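Local structure of linoleate 11-lipoxygenase (Gaeumannomyces graminis, 5FX8) at residues T110-D121 with L136-S145. The protein uses a catalytic manganese ion to oxygenate linoleic and alpha-linolenic acids to their 11S- and 13R-hydroperoxides. Residues are numbered along the deposited sequence; the frame is centred on the assembly and turned at random.
With NAG (2-acetamido-2-deoxy-beta-D-glucopyranose), chain K; NAG (2-acetamido-2-deoxy-beta-D-glucopyranose), chain N.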
loop_
_atom_site.group_PDB
_atom_site.type_symbol
_atom_site.label_atom_id
_atom_site.label_comp_id
_atom_site.label_asym_id
_atom_site.label_seq_id
_atom_site.Cartn_x
_atom_site.Cartn_y
_atom_site.Cartn_z
ATOM N N THR A 110 -12.167 -7.219 4.547
ATOM C CA THR A 110 -12.156 -6.549 5.836
ATOM C C THR A 110 -12.634 -5.123 5.705
ATOM O O THR A 110 -13.452 -4.659 6.499
ATOM C CB THR A 110 -10.756 -6.592 6.424
ATOM O OG1 THR A 110 -10.360 -7.949 6.550
ATOM C CG2 THR A 110 -10.727 -5.910 7.767
ATOM N N ALA A 111 -12.143 -4.426 4.687
ATOM C CA ALA A 111 -12.501 -3.031 4.492
ATOM C C ALA A 111 -13.993 -2.867 4.228
ATOM O O ALA A 111 -14.622 -1.943 4.747
ATOM C CB ALA A 111 -11.680 -2.450 3.351
ATOM N N TYR A 112 -14.581 -3.758 3.429
ATOM C CA TYR A 112 -16.016 -3.680 3.201
ATOM C C TYR A 112 -16.793 -3.930 4.487
ATOM O O TYR A 112 -17.744 -3.203 4.800
ATOM C CB TYR A 112 -16.401 -4.674 2.123
ATOM C CG TYR A 112 -16.136 -4.150 0.754
ATOM C CD1 TYR A 112 -16.393 -2.835 0.455
ATOM C CD2 TYR A 112 -15.638 -4.968 -0.244
ATOM C CE1 TYR A 112 -16.158 -2.344 -0.788
ATOM C CE2 TYR A 112 -15.401 -4.483 -1.492
ATOM C CZ TYR A 112 -15.660 -3.158 -1.759
ATOM O OH TYR A 112 -15.456 -2.616 -3.012
ATOM N N ARG A 113 -16.394 -4.943 5.252
ATOM C CA ARG A 113 -17.047 -5.197 6.530
ATOM C C ARG A 113 -16.964 -3.976 7.466
ATOM O O ARG A 113 -17.982 -3.513 7.996
ATOM C CB ARG A 113 -16.431 -6.444 7.143
ATOM C CG ARG A 113 -17.020 -6.888 8.422
ATOM C CD ARG A 113 -16.041 -7.800 9.101
ATOM N NE ARG A 113 -15.453 -8.707 8.130
ATOM C CZ ARG A 113 -14.283 -9.311 8.298
ATOM N NH1 ARG A 113 -13.596 -9.091 9.412
ATOM N NH2 ARG A 113 -13.804 -10.132 7.358
ATOM N N GLU A 114 -15.775 -3.392 7.629
ATOM C CA GLU A 114 -15.643 -2.242 8.516
ATOM C C GLU A 114 -16.269 -0.977 7.939
ATOM O O GLU A 114 -16.601 -0.062 8.695
ATOM C CB GLU A 114 -14.158 -2.006 8.855
ATOM C CG GLU A 114 -13.489 -3.266 9.360
ATOM C CD GLU A 114 -12.187 -3.051 10.110
ATOM O OE1 GLU A 114 -11.239 -2.506 9.531
ATOM O OE2 GLU A 114 -12.092 -3.444 11.287
ATOM N N ALA A 115 -16.421 -0.886 6.625
ATOM C CA ALA A 115 -17.180 0.217 6.047
ATOM C C ALA A 115 -18.659 0.059 6.332
ATOM O O ALA A 115 -19.364 1.040 6.595
ATOM C CB ALA A 115 -16.954 0.288 4.542
ATOM N N ASN A 116 -19.148 -1.168 6.268
ATOM C CA ASN A 116 -20.549 -1.388 6.544
ATOM C C ASN A 116 -20.849 -1.078 7.996
ATOM O O ASN A 116 -21.874 -0.464 8.308
ATOM C CB ASN A 116 -20.919 -2.824 6.177
ATOM C CG ASN A 116 -21.382 -2.959 4.749
ATOM O OD1 ASN A 116 -22.545 -3.196 4.513
ATOM N ND2 ASN A 116 -20.483 -2.804 3.795
ATOM N N GLU A 117 -19.939 -1.451 8.897
ATOM C CA GLU A 117 -20.139 -1.127 10.303
ATOM C C GLU A 117 -20.089 0.377 10.524
ATOM O O GLU A 117 -20.948 0.948 11.209
ATOM C CB GLU A 117 -19.105 -1.834 11.166
ATOM C CG GLU A 117 -19.215 -3.373 11.199
ATOM C CD GLU A 117 -17.921 -4.055 11.707
ATOM O OE1 GLU A 117 -16.989 -3.331 12.114
ATOM O OE2 GLU A 117 -17.811 -5.306 11.678
ATOM N N THR A 118 -19.094 1.033 9.935
ATOM C CA THR A 118 -18.972 2.475 10.077
ATOM C C THR A 118 -20.250 3.176 9.646
ATOM O O THR A 118 -20.735 4.086 10.328
ATOM C CB THR A 118 -17.787 2.967 9.249
ATOM O OG1 THR A 118 -16.600 2.275 9.650
ATOM C CG2 THR A 118 -17.600 4.447 9.421
ATOM N N PHE A 119 -20.801 2.773 8.499
ATOM C CA PHE A 119 -21.995 3.439 7.994
ATOM C C PHE A 119 -23.190 3.183 8.899
ATOM O O PHE A 119 -24.020 4.075 9.109
ATOM C CB PHE A 119 -22.294 2.977 6.570
ATOM C CG PHE A 119 -23.397 3.747 5.886
ATOM C CD1 PHE A 119 -23.298 5.116 5.689
ATOM C CD2 PHE A 119 -24.521 3.088 5.400
ATOM C CE1 PHE A 119 -24.298 5.805 5.037
ATOM C CE2 PHE A 119 -25.507 3.776 4.752
ATOM C CZ PHE A 119 -25.394 5.136 4.572
ATOM N N ALA A 120 -23.301 1.970 9.435
ATOM C CA ALA A 120 -24.388 1.721 10.365
ATOM C C ALA A 120 -24.284 2.642 11.571
ATOM O O ALA A 120 -25.283 3.219 12.005
ATOM C CB ALA A 120 -24.394 0.254 10.779
ATOM N N ASP A 121 -23.074 2.843 12.084
ATOM C CA ASP A 121 -22.884 3.732 13.223
ATOM C C ASP A 121 -23.244 5.179 12.888
ATOM O O ASP A 121 -24.010 5.829 13.613
ATOM C CB ASP A 121 -21.443 3.625 13.697
ATOM C CG ASP A 121 -21.172 4.458 14.913
ATOM O OD1 ASP A 121 -21.549 4.026 16.019
ATOM O OD2 ASP A 121 -20.573 5.543 14.767
ATOM N N LEU A 136 -16.897 10.853 13.439
ATOM C CA LEU A 136 -17.593 9.579 13.552
ATOM C C LEU A 136 -17.157 8.613 12.473
ATOM O O LEU A 136 -17.247 7.403 12.656
ATOM C CB LEU A 136 -19.100 9.793 13.460
ATOM C CG LEU A 136 -19.709 10.776 14.441
ATOM C CD1 LEU A 136 -21.050 11.184 13.926
ATOM C CD2 LEU A 136 -19.834 10.119 15.777
ATOM N N LEU A 137 -16.684 9.127 11.356
ATOM C CA LEU A 137 -16.140 8.290 10.313
ATOM C C LEU A 137 -14.942 7.463 10.778
ATOM O O LEU A 137 -14.687 6.395 10.219
ATOM C CB LEU A 137 -15.774 9.212 9.178
ATOM C CG LEU A 137 -15.628 8.746 7.763
ATOM C CD1 LEU A 137 -16.848 8.026 7.349
ATOM C CD2 LEU A 137 -15.443 10.014 6.978
ATOM N N TYR A 138 -14.225 7.905 11.807
ATOM C CA TYR A 138 -12.933 7.329 12.163
ATOM C C TYR A 138 -12.861 6.789 13.580
ATOM O O TYR A 138 -12.187 5.791 13.822
ATOM C CB TYR A 138 -11.837 8.386 11.972
ATOM C CG TYR A 138 -11.639 8.849 10.551
ATOM C CD1 TYR A 138 -11.096 8.006 9.609
ATOM C CD2 TYR A 138 -11.984 10.119 10.166
ATOM C CE1 TYR A 138 -10.909 8.405 8.339
ATOM C CE2 TYR A 138 -11.800 10.532 8.890
ATOM C CZ TYR A 138 -11.258 9.668 7.981
ATOM O OH TYR A 138 -11.056 10.050 6.693
ATOM N N ASN A 139 -13.512 7.423 14.538
ATOM C CA ASN A 139 -13.328 7.035 15.928
ATOM C C ASN A 139 -13.856 5.638 16.158
ATOM O O ASN A 139 -15.054 5.395 16.031
ATOM C CB ASN A 139 -14.033 8.018 16.842
ATOM C CG ASN A 139 -13.390 9.369 16.803
ATOM O OD1 ASN A 139 -12.250 9.505 16.358
ATOM N ND2 ASN A 139 -14.109 10.385 17.257
ATOM N N GLY A 140 -12.966 4.722 16.511
ATOM C CA GLY A 140 -13.371 3.384 16.864
ATOM C C GLY A 140 -13.538 2.448 15.700
ATOM O O GLY A 140 -13.906 1.291 15.906
ATOM N N HIS A 141 -13.281 2.900 14.486
ATOM C CA HIS A 141 -13.534 2.103 13.310
ATOM C C HIS A 141 -12.232 1.820 12.592
ATOM O O HIS A 141 -11.179 2.380 12.910
ATOM C CB HIS A 141 -14.515 2.798 12.368
ATOM C CG HIS A 141 -15.884 2.971 12.944
ATOM N ND1 HIS A 141 -16.753 1.919 13.124
ATOM C CD2 HIS A 141 -16.533 4.073 13.382
ATOM C CE1 HIS A 141 -17.876 2.366 13.650
ATOM N NE2 HIS A 141 -17.770 3.670 13.814
ATOM N N TRP A 142 -12.334 0.922 11.616
ATOM C CA TRP A 142 -11.221 0.571 10.752
ATOM C C TRP A 142 -10.057 -0.015 11.534
ATOM O O TRP A 142 -8.910 0.107 11.125
ATOM C CB TRP A 142 -10.753 1.774 9.951
ATOM C CG TRP A 142 -11.843 2.563 9.372
ATOM C CD1 TRP A 142 -12.338 3.732 9.837
ATOM C CD2 TRP A 142 -12.566 2.264 8.184
ATOM N NE1 TRP A 142 -13.342 4.188 9.017
ATOM C CE2 TRP A 142 -13.499 3.299 7.992
ATOM C CE3 TRP A 142 -12.521 1.218 7.265
ATOM C CZ2 TRP A 142 -14.380 3.312 6.931
ATOM C CZ3 TRP A 142 -13.393 1.237 6.212
ATOM C CH2 TRP A 142 -14.310 2.277 6.051
ATOM N N LYS A 143 -10.358 -0.661 12.658
ATOM C CA LYS A 143 -9.325 -1.242 13.501
ATOM C C LYS A 143 -8.580 -2.378 12.824
ATOM O O LYS A 143 -7.426 -2.635 13.174
ATOM C CB LYS A 143 -9.931 -1.751 14.791
ATOM C CG LYS A 143 -10.215 -0.670 15.772
ATOM C CD LYS A 143 -11.155 -1.187 16.844
ATOM C CE LYS A 143 -10.975 -0.462 18.169
ATOM N NZ LYS A 143 -11.947 -1.006 19.164
ATOM N N GLU A 144 -9.214 -3.104 11.908
ATOM C CA GLU A 144 -8.503 -4.180 11.234
ATOM C C GLU A 144 -7.922 -3.741 9.892
ATOM O O GLU A 144 -6.827 -4.171 9.524
ATOM C CB GLU A 144 -9.422 -5.385 11.049
ATOM C CG GLU A 144 -9.849 -6.096 12.336
ATOM C CD GLU A 144 -11.059 -7.024 12.131
ATOM O OE1 GLU A 144 -12.185 -6.531 11.885
ATOM O OE2 GLU A 144 -10.891 -8.254 12.213
ATOM N N SER A 145 -8.627 -2.877 9.172
ATOM C CA SER A 145 -8.158 -2.354 7.897
ATOM C C SER A 145 -6.984 -1.421 8.075
ATOM O O SER A 145 -6.065 -1.406 7.254
ATOM C CB SER A 145 -9.284 -1.597 7.208
ATOM O OG SER A 145 -10.346 -2.470 6.935
HETATM C C1 NAG K . -20.858 -2.927 2.416
HETATM C C2 NAG K . -20.507 -1.648 1.704
HETATM C C3 NAG K . -20.874 -1.750 0.233
HETATM C C4 NAG K . -20.196 -2.961 -0.375
HETATM C C5 NAG K . -20.596 -4.184 0.415
HETATM C C6 NAG K . -19.908 -5.434 -0.043
HETATM C C7 NAG K . -20.629 0.640 2.576
HETATM C C8 NAG K . -21.486 1.645 3.265
HETATM N N2 NAG K . -21.195 -0.541 2.335
HETATM O O3 NAG K . -20.414 -0.604 -0.458
HETATM O O4 NAG K . -20.571 -3.100 -1.738
HETATM O O5 NAG K . -20.229 -4.005 1.786
HETATM O O6 NAG K . -20.279 -6.499 0.817
HETATM O O7 NAG K . -19.491 0.889 2.236
HETATM C C1 NAG N . -15.634 -10.215 12.705
HETATM C C2 NAG N . -14.655 -9.984 13.876
HETATM C C3 NAG N . -13.208 -10.200 13.428
HETATM C C4 NAG N . -13.054 -11.554 12.750
HETATM C C5 NAG N . -14.021 -11.624 11.575
HETATM C C6 NAG N . -14.020 -12.946 10.851
HETATM C C7 NAG N . -15.395 -8.410 15.638
HETATM C C8 NAG N . -15.458 -6.972 16.055
HETATM N N2 NAG N . -14.818 -8.654 14.452
HETATM O O3 NAG N . -12.371 -10.139 14.576
HETATM O O4 NAG N . -11.715 -11.760 12.314
HETATM O O5 NAG N . -15.352 -11.461 12.071
HETATM O O6 NAG N . -15.299 -13.159 10.263
HETATM O O7 NAG N . -15.850 -9.305 16.339
HETATM O O HOH W 1 -15.062 -0.473 11.498
#
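Glu-114 reaches from helix 86-124 into the loop that packs alongside it and grips the backbone at Glu-144 and Ser-145. With CG beside the backbone N (chi1 -52°) and the chain extended beyond it, the carboxylate arrives at two successive amides. Glu-114 OE2 takes Glu-144 N through its syn lone pair at 3.0 Å. Glu-114 OE1 accepts both Ser-145 N and Ser-145 OG, each at 2.7 Å, from one face of the carboxylate plane, the amide on the syn side and the hydroxyl on the anti side. Next to this clamp the Trp-142 indole packs tightly against the helix at Ala-111 and Ala-115, Trp-142 CH2 3.6 Å from Ala-115 CB, and Val-533 of helix 526-539 also touches it. Its NE1 bonds to Leu-137 O in the ring plane, which helps hold the indole in this orientation. Thr-118 OG1 lies 3.7 Å from Trp-142 CZ2 and donates back to Glu-114 O, while Thr-118 CA lies over a face of the His-141 imidazole in a CH-pi contact. A water joins Glu-114 O to Trp-142 N and, weakly, to His-141 ND1.

The margins are looser. Asp-121 OD2 stands at the edge of the imidazole, 3.5 Å from His-141 NE2. At the other end Arg-113 NH1 and Glu-144 OE1 form only a long salt bridge of 3.8 Å, beside an N-acetylglucosamine. Glu-144 OE1 also comes within 3.1 Å of Glu-114 OE2, a proximity of like charges. Three good bonds fasten the loop to Glu-114 and probably favour its ionised form; any proton shared between the two acids would then more likely sit on Glu-144.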